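Side-chain contacts in uncharacterized protein (PDB 4FS7), which is of unknown function but, as a probable extracellular protein with BspA-type leucine-rich repeats, may serve in binding other proteins: residues Glu332-Gly335 with Lys336-Arg340; Arg355-Ala359 with Asn360-Gly364; Val371-Pro374 with Lys375-Gln379. One frame throughout, in Å; residues are numbered along the deposited sequence. Where two conformers were deposited one is given.

All three contacts are local turns that follow a short strand in the BspA-type repeat region. Contacts 1 and 2 are neighbours, with centres about 5 Å apart. Their strands, 333-334 and 356-357, pair side by side in one parallel sheet. Each joins a buried isoleucine to a small residue and a phenylalanine through two overlapping beta turns. Serine in contact 1 adds a polar group where contact 2 has alanine. Contact 3 lies nearer the C-terminal end and belongs to another sheet, on strand 370-374. Its 3-10 turn rests on leucine and proline. In every contact a buried apolar side is joined to a more exposed, polar one.

Contact 1 (Glu332-Gly335 with Lys336-Arg340); sequences EEIG and KRSFR
I334 ends the short strand 333-334, and S338 folds back against it round a tight turn. This is the strand-turn step of a BspA-type leucine-rich repeat. K336 takes the second place of the type II beta turn from G335 to S338. Its chain runs out extended, with CG anti to the backbone N (chi1 174°). R337 takes the third place with a positive phi. Its CB points away from the strand, and NE forms a salt bridge with E317.

S338 closes the turn. Its N donates to G335 O at 3.2 Å, with a bent N-H...O angle of 146°. The donor stands above the carbonyl plane, 56° out of it. The CB of S338 rests on I334 CG2 at 3.7 Å and lies 3.4 Å from G335 O. S338 has two conformers. In the one described, OG sits beside its own backbone N and 2.9 Å from G335 N. There the buried hydroxyl is hydrogen-bonded to G312 O in a neighbouring loop.

F339 comes next. I334 CG2 meets the edge of its ring, near the ring plane, 4.1 Å from CE2. That methyl therefore touches both S338 and F339. The ring also meets those of F316 and F362, all nearly parallel, and so joins a row of aromatic side chains inside the coil. R340 ends a second turn, of type I, that starts at R337. Its backbone N donates to R337 O at 3.1 Å.

Contact 2 (Arg355-Ala359 with Asn360-Gly364); sequences RKIGA and NAFQG
This is a local packing contact between I357 and the pair A361 and F362, made round a turn at the end of strand 356-357. The inner side is buried and apolar. I357 CG2 rests on A361 CB at 3.6 Å. The same methyl approaches the edge of the F362 ring, near its plane, 4.3 Å from CE2. CG2 is the branch anti to the backbone N of I357, while CG1 lies beside that N (chi1 -62°).

G358 to A361 form a type II beta turn, and A361 N donates to G358 O at 3.2 Å. The bond is bent, with an N-H...O angle of 137°, and the donor lies above the carbonyl plane. A361 CB also sits 3.4 Å from G358 O. A type I turn from N360 to Q363 overlaps the first one. Its closing bond runs from Q363 N to N360 O at 3.1 Å.

Such a strand followed by two turns belongs to the BspA-type leucine-rich repeat, whose coils stack along the chain. The strand pairs with 333-334 on one flank, where G358 and K356 bond to the backbone of I334. Beyond the turn, the F362 ring stacks on F384.

The outer side is more polar. N360 has a positive phi of 57°, which turns its CB close to the preceding peptide, 3.1 Å from A359 O. The bond to CB points away from the strand overall, although CB touches A359. The backbone N of N360 donates to D383 OD1.

Contact 3 (Val371-Pro374 with Lys375-Gln379); sequences VELP and KRLEQ
L377 sets its CG beside the backbone N and anti to the carbonyl carbon (chi1 -68°), and L373 does the same (chi1 -82°). These torsions bring L377 CD1 within 4.0 Å of L373 CD2. The two side chains cross at about a right angle. The same CD1 lies 3.9 Å from P374 CG.

R376 comes to the proline by another route. Its CG is anti to the backbone N, and the chain bends at chi3. P374 CG lies 3.8 Å from R376 NH2 and meets the guanidinium obliquely. NH1 donates to L354 O, which helps to fix the group.

The backbone turns directly from strand 370-374 into a 3-10 segment. L377 N donates to P374 O at 2.9 Å in a fairly straight bond, with an angle of 160°. The donor stands well above the carbonyl plane. E378 N repeats the step to K375 O. In the conformer described, K375 NZ forms a salt bridge with E378 OE1 at 2.8 Å. E378 OE1 accepts with its syn lone pair.

This turn lies near the C-terminal end of the repeat region, where strand 370-374 pairs with 389-393. L373 also packs on W392 and F350, and L377 on L354. The chemistry implies a turn set by its two backbone bonds and by apolar packing, to which the salt bridge may add.

Contact 1 (Glu332-Gly335 with Lys336-Arg340)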
loop_
_atom_site.group_PDB
_atom_site.type_symbol
_atom_site.label_atom_id
_atom_site.label_comp_id
_atom_site.label_asym_id
_atom_site.label_seq_id
_atom_site.Cartn_x
_atom_site.Cartn_y
_atom_site.Cartn_z
ATOM N N GLU A 332 -24.514 -11.707 -19.975
ATOM C CA GLU A 332 -25.232 -10.806 -20.877
ATOM C C GLU A 332 -24.343 -10.049 -21.859
ATOM O O GLU A 332 -24.794 -9.728 -22.955
ATOM C CB GLU A 332 -26.025 -9.774 -20.080
ATOM C CG GLU A 332 -27.109 -10.413 -19.177
ATOM C CD GLU A 332 -28.021 -9.419 -18.492
ATOM O OE1 GLU A 332 -28.129 -8.237 -18.910
ATOM O OE2 GLU A 332 -28.679 -9.871 -17.528
ATOM N N GLU A 333 -23.143 -9.684 -21.455
ATOM C CA GLU A 333 -22.265 -8.822 -22.257
ATOM C C GLU A 333 -20.826 -9.254 -22.110
ATOM O O GLU A 333 -20.386 -9.561 -20.983
ATOM C CB GLU A 333 -22.365 -7.347 -21.819
ATOM C CG GLU A 333 -23.804 -6.805 -21.784
ATOM C CD GLU A 333 -23.941 -5.340 -21.365
ATOM O OE1 GLU A 333 -22.944 -4.585 -21.363
ATOM O OE2 GLU A 333 -25.077 -4.932 -21.033
ATOM N N ILE A 334 -20.115 -9.221 -23.232
ATOM C CA ILE A 334 -18.674 -9.340 -23.295
ATOM C C ILE A 334 -18.152 -8.015 -23.836
ATOM O O ILE A 334 -18.609 -7.577 -24.881
ATOM C CB ILE A 334 -18.220 -10.524 -24.291
ATOM C CG1 ILE A 334 -18.679 -11.887 -23.735
ATOM C CG2 ILE A 334 -16.724 -10.508 -24.540
ATOM C CD1 ILE A 334 -18.584 -13.071 -24.752
ATOM N N GLY A 335 -17.252 -7.361 -23.117
ATOM C CA GLY A 335 -16.796 -6.043 -23.476
ATOM C C GLY A 335 -15.817 -5.928 -24.610
ATOM O O GLY A 335 -15.356 -6.898 -25.208
ATOM N N LYS A 336 -15.562 -4.676 -24.984
ATOM C CA LYS A 336 -14.558 -4.356 -25.997
ATOM C C LYS A 336 -13.222 -4.983 -25.616
ATOM O O LYS A 336 -12.787 -4.857 -24.461
ATOM C CB LYS A 336 -14.435 -2.825 -26.089
ATOM C CG LYS A 336 -13.327 -2.338 -26.989
ATOM C CD LYS A 336 -13.332 -0.816 -27.175
ATOM C CE LYS A 336 -12.275 -0.364 -28.148
ATOM N NZ LYS A 336 -12.348 1.100 -28.382
ATOM N N ARG A 337 -12.574 -5.676 -26.542
ATOM C CA ARG A 337 -11.233 -6.241 -26.341
ATOM C C ARG A 337 -11.187 -7.168 -25.131
ATOM O O ARG A 337 -10.113 -7.446 -24.623
ATOM C CB ARG A 337 -10.205 -5.129 -26.219
ATOM C CG ARG A 337 -9.927 -4.436 -27.547
ATOM C CD ARG A 337 -9.122 -3.125 -27.426
ATOM N NE ARG A 337 -7.834 -3.327 -26.768
ATOM C CZ ARG A 337 -6.893 -2.390 -26.744
ATOM N NH1 ARG A 337 -7.095 -1.210 -27.316
ATOM N NH2 ARG A 337 -5.762 -2.600 -26.094
ATOM N N SER A 338 -12.312 -7.768 -24.720
ATOM C CA SER A 338 -12.257 -8.564 -23.489
ATOM C C SER A 338 -11.355 -9.767 -23.521
ATOM O O SER A 338 -10.829 -10.145 -22.477
ATOM C CB SER A 338 -13.672 -8.979 -23.045
ATOM O OG SER A 338 -14.454 -7.895 -22.558
ATOM N N PHE A 339 -11.183 -10.384 -24.706
ATOM C CA PHE A 339 -10.265 -11.506 -24.883
ATOM C C PHE A 339 -9.238 -11.190 -25.969
ATOM O O PHE A 339 -8.658 -12.092 -26.544
ATOM C CB PHE A 339 -11.044 -12.808 -25.198
ATOM C CG PHE A 339 -11.946 -13.237 -24.069
ATOM C CD1 PHE A 339 -11.438 -14.041 -23.051
ATOM C CD2 PHE A 339 -13.244 -12.825 -23.978
ATOM C CE1 PHE A 339 -12.255 -14.419 -22.007
ATOM C CE2 PHE A 339 -14.079 -13.202 -22.909
ATOM C CZ PHE A 339 -13.568 -14.016 -21.937
ATOM N N ARG A 340 -8.935 -9.917 -26.181
ATOM C CA ARG A 340 -7.988 -9.562 -27.200
ATOM C C ARG A 340 -6.642 -10.176 -26.859
ATOM O O ARG A 340 -6.146 -10.107 -25.726
ATOM C CB ARG A 340 -7.844 -8.045 -27.342
ATOM C CG ARG A 340 -6.702 -7.646 -28.308
ATOM C CD ARG A 340 -6.671 -6.180 -28.630
ATOM N NE ARG A 340 -5.619 -5.899 -29.606
ATOM C CZ ARG A 340 -4.431 -5.392 -29.352
ATOM N NH1 ARG A 340 -4.041 -5.105 -28.116
ATOM N NH2 ARG A 340 -3.595 -5.216 -30.354
#

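Contact 2 (Arg355-Ala359 with Asn360-Gly364)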
loop_
_atom_site.group_PDB
_atom_site.type_symbol
_atom_site.label_atom_id
_atom_site.label_comp_id
_atom_site.label_asym_id
_atom_site.label_seq_id
_atom_site.Cartn_x
_atom_site.Cartn_y
_atom_site.Cartn_z
ATOM N N ARG A 355 -26.176 -10.773 -25.109
ATOM C CA ARG A 355 -26.806 -9.717 -25.879
ATOM C C ARG A 355 -25.829 -8.892 -26.691
ATOM O O ARG A 355 -26.218 -8.285 -27.682
ATOM C CB ARG A 355 -27.567 -8.765 -24.935
ATOM C CG ARG A 355 -28.674 -9.403 -24.123
ATOM C CD ARG A 355 -29.476 -8.322 -23.387
ATOM N NE ARG A 355 -28.814 -7.804 -22.174
ATOM C CZ ARG A 355 -28.022 -6.716 -22.102
ATOM N NH1 ARG A 355 -27.745 -5.990 -23.206
ATOM N NH2 ARG A 355 -27.489 -6.342 -20.913
ATOM N N LYS A 356 -24.590 -8.824 -26.258
ATOM C CA LYS A 356 -23.614 -7.876 -26.846
ATOM C C LYS A 356 -22.208 -8.461 -26.744
ATOM O O LYS A 356 -21.841 -8.983 -25.709
ATOM C CB LYS A 356 -23.675 -6.502 -26.094
ATOM C CG LYS A 356 -22.907 -5.373 -26.811
ATOM C CD LYS A 356 -22.812 -4.074 -26.025
ATOM C CE LYS A 356 -24.120 -3.375 -25.814
ATOM N NZ LYS A 356 -24.834 -2.979 -27.091
ATOM N N ILE A 357 -21.434 -8.294 -27.812
ATOM C CA ILE A 357 -20.013 -8.539 -27.841
ATOM C C ILE A 357 -19.349 -7.232 -28.277
ATOM O O ILE A 357 -19.766 -6.627 -29.251
ATOM C CB ILE A 357 -19.620 -9.673 -28.823
ATOM C CG1 ILE A 357 -20.272 -10.988 -28.352
ATOM C CG2 ILE A 357 -18.097 -9.820 -28.970
ATOM C CD1 ILE A 357 -20.152 -12.134 -29.365
ATOM N N GLY A 358 -18.354 -6.785 -27.516
ATOM C CA GLY A 358 -17.715 -5.511 -27.798
ATOM C C GLY A 358 -16.687 -5.579 -28.908
ATOM O O GLY A 358 -16.265 -6.648 -29.348
ATOM N N ALA A 359 -16.251 -4.409 -29.355
ATOM C CA ALA A 359 -15.384 -4.301 -30.508
ATOM C C ALA A 359 -14.104 -5.070 -30.257
ATOM O O ALA A 359 -13.433 -4.919 -29.221
ATOM C CB ALA A 359 -15.088 -2.847 -30.856
ATOM N N ASN A 360 -13.718 -5.891 -31.225
ATOM C CA ASN A 360 -12.460 -6.585 -31.173
ATOM C C ASN A 360 -12.284 -7.449 -29.920
ATOM O O ASN A 360 -11.168 -7.725 -29.504
ATOM C CB ASN A 360 -11.298 -5.601 -31.378
ATOM C CG ASN A 360 -11.233 -5.130 -32.790
ATOM O OD1 ASN A 360 -11.369 -5.942 -33.719
ATOM N ND2 ASN A 360 -10.966 -3.859 -32.976
ATOM N N ALA A 361 -13.410 -7.985 -29.418
ATOM C CA ALA A 361 -13.352 -8.833 -28.241
ATOM C C ALA A 361 -12.424 -10.030 -28.400
ATOM O O ALA A 361 -11.845 -10.498 -27.442
ATOM C CB ALA A 361 -14.737 -9.261 -27.827
ATOM N N PHE A 362 -12.357 -10.566 -29.641
ATOM C CA PHE A 362 -11.556 -11.737 -29.917
ATOM C C PHE A 362 -10.477 -11.480 -30.949
ATOM O O PHE A 362 -9.958 -12.391 -31.557
ATOM C CB PHE A 362 -12.485 -12.923 -30.310
ATOM C CG PHE A 362 -13.387 -13.319 -29.212
ATOM C CD1 PHE A 362 -12.931 -14.106 -28.179
ATOM C CD2 PHE A 362 -14.680 -12.815 -29.145
ATOM C CE1 PHE A 362 -13.756 -14.414 -27.131
ATOM C CE2 PHE A 362 -15.502 -13.128 -28.063
ATOM C CZ PHE A 362 -15.038 -13.937 -27.064
ATOM N N GLN A 363 -10.107 -10.210 -31.113
ATOM C CA GLN A 363 -8.995 -9.875 -31.972
ATOM C C GLN A 363 -7.727 -10.545 -31.448
ATOM O O GLN A 363 -7.492 -10.580 -30.234
ATOM C CB GLN A 363 -8.832 -8.371 -32.003
ATOM C CG GLN A 363 -7.681 -7.896 -32.868
ATOM C CD GLN A 363 -7.643 -6.402 -32.895
ATOM O OE1 GLN A 363 -7.572 -5.751 -31.873
ATOM N NE2 GLN A 363 -7.719 -5.847 -34.092
ATOM N N GLY A 364 -6.929 -11.124 -32.340
ATOM C CA GLY A 364 -5.736 -11.817 -31.973
ATOM C C GLY A 364 -5.933 -13.220 -31.429
ATOM O O GLY A 364 -4.930 -13.852 -31.091
#

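Contact 3 (Val371-Pro374 with Lys375-Gln379)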
loop_
_atom_site.group_PDB
_atom_site.type_symbol
_atom_site.label_atom_id
_atom_site.label_comp_id
_atom_site.label_asym_id
_atom_site.label_seq_id
_atom_site.Cartn_x
_atom_site.Cartn_y
_atom_site.Cartn_z
ATOM N N VAL A 371 -16.505 -21.556 -33.354
ATOM C CA VAL A 371 -17.447 -21.238 -32.302
ATOM C C VAL A 371 -18.843 -21.440 -32.833
ATOM O O VAL A 371 -19.042 -21.644 -34.029
ATOM C CB VAL A 371 -17.256 -19.809 -31.787
ATOM C CG1 VAL A 371 -15.858 -19.648 -31.171
ATOM C CG2 VAL A 371 -17.503 -18.817 -32.930
ATOM N N GLU A 372 -19.784 -21.458 -31.904
ATOM C CA GLU A 372 -21.213 -21.586 -32.163
ATOM C C GLU A 372 -21.893 -20.345 -31.603
ATOM O O GLU A 372 -21.763 -20.072 -30.420
ATOM C CB GLU A 372 -21.773 -22.838 -31.461
ATOM C CG GLU A 372 -21.108 -24.159 -31.898
ATOM C CD GLU A 372 -21.816 -25.388 -31.350
ATOM O OE1 GLU A 372 -22.864 -25.210 -30.688
ATOM O OE2 GLU A 372 -21.335 -26.525 -31.607
ATOM N N LEU A 373 -22.583 -19.578 -32.455
ATOM C CA LEU A 373 -23.341 -18.367 -32.087
ATOM C C LEU A 373 -24.728 -18.365 -32.700
ATOM O O LEU A 373 -24.899 -18.836 -33.825
ATOM C CB LEU A 373 -22.643 -17.080 -32.586
ATOM C CG LEU A 373 -21.494 -16.448 -31.817
ATOM C CD1 LEU A 373 -20.931 -15.319 -32.667
ATOM C CD2 LEU A 373 -21.937 -15.967 -30.494
ATOM N N PRO A 374 -25.689 -17.706 -32.057
ATOM C CA PRO A 374 -26.961 -17.500 -32.724
ATOM C C PRO A 374 -26.783 -16.549 -33.896
ATOM O O PRO A 374 -25.980 -15.614 -33.833
ATOM C CB PRO A 374 -27.857 -16.899 -31.642
ATOM C CG PRO A 374 -26.947 -16.321 -30.679
ATOM C CD PRO A 374 -25.678 -17.120 -30.714
ATOM N N LYS A 375 -27.525 -16.818 -34.955
ATOM C CA LYS A 375 -27.637 -15.919 -36.085
ATOM C C LYS A 375 -27.928 -14.485 -35.622
ATOM O O LYS A 375 -27.443 -13.538 -36.216
ATOM C CB LYS A 375 -28.722 -16.452 -37.024
ATOM C CG LYS A 375 -28.848 -15.718 -38.328
ATOM C CD LYS A 375 -27.871 -16.244 -39.376
ATOM C CE LYS A 375 -28.283 -15.765 -40.776
ATOM N NZ LYS A 375 -27.159 -15.833 -41.748
ATOM N N ARG A 376 -28.673 -14.335 -34.528
ATOM C CA ARG A 376 -28.998 -13.049 -33.905
ATOM C C ARG A 376 -27.767 -12.202 -33.540
ATOM O O ARG A 376 -27.830 -10.977 -33.427
ATOM C CB ARG A 376 -29.848 -13.339 -32.642
ATOM C CG ARG A 376 -29.970 -12.235 -31.638
ATOM C CD ARG A 376 -30.936 -12.666 -30.497
ATOM N NE ARG A 376 -30.341 -13.705 -29.651
ATOM C CZ ARG A 376 -29.426 -13.456 -28.710
ATOM N NH1 ARG A 376 -29.009 -12.206 -28.490
ATOM N NH2 ARG A 376 -28.914 -14.453 -28.004
ATOM N N LEU A 377 -26.633 -12.865 -33.370
ATOM C CA LEU A 377 -25.385 -12.173 -33.022
ATOM C C LEU A 377 -24.386 -12.173 -34.150
ATOM O O LEU A 377 -23.206 -11.826 -33.936
ATOM C CB LEU A 377 -24.759 -12.837 -31.760
ATOM C CG LEU A 377 -25.508 -12.677 -30.427
ATOM C CD1 LEU A 377 -24.797 -13.422 -29.319
ATOM C CD2 LEU A 377 -25.704 -11.231 -30.017
ATOM N N GLU A 378 -24.827 -12.466 -35.383
ATOM C CA GLU A 378 -23.863 -12.617 -36.469
ATOM C C GLU A 378 -23.094 -11.344 -36.810
ATOM O O GLU A 378 -22.001 -11.451 -37.366
ATOM C CB GLU A 378 -24.498 -13.250 -37.733
ATOM C CG GLU A 378 -25.529 -12.366 -38.365
ATOM C CD GLU A 378 -26.052 -12.880 -39.699
ATOM O OE1 GLU A 378 -25.931 -14.104 -39.963
ATOM O OE2 GLU A 378 -26.596 -12.051 -40.475
ATOM N N GLN A 379 -23.640 -10.167 -36.503
ATOM C CA GLN A 379 -22.908 -8.910 -36.760
ATOM C C GLN A 379 -21.618 -8.829 -35.978
ATOM O O GLN A 379 -20.759 -8.042 -36.332
ATOM C CB GLN A 379 -23.785 -7.694 -36.462
ATOM C CG GLN A 379 -24.120 -7.440 -35.008
ATOM C CD GLN A 379 -25.333 -8.210 -34.489
ATOM O OE1 GLN A 379 -25.753 -9.276 -35.015
ATOM N NE2 GLN A 379 -25.913 -7.661 -33.430
#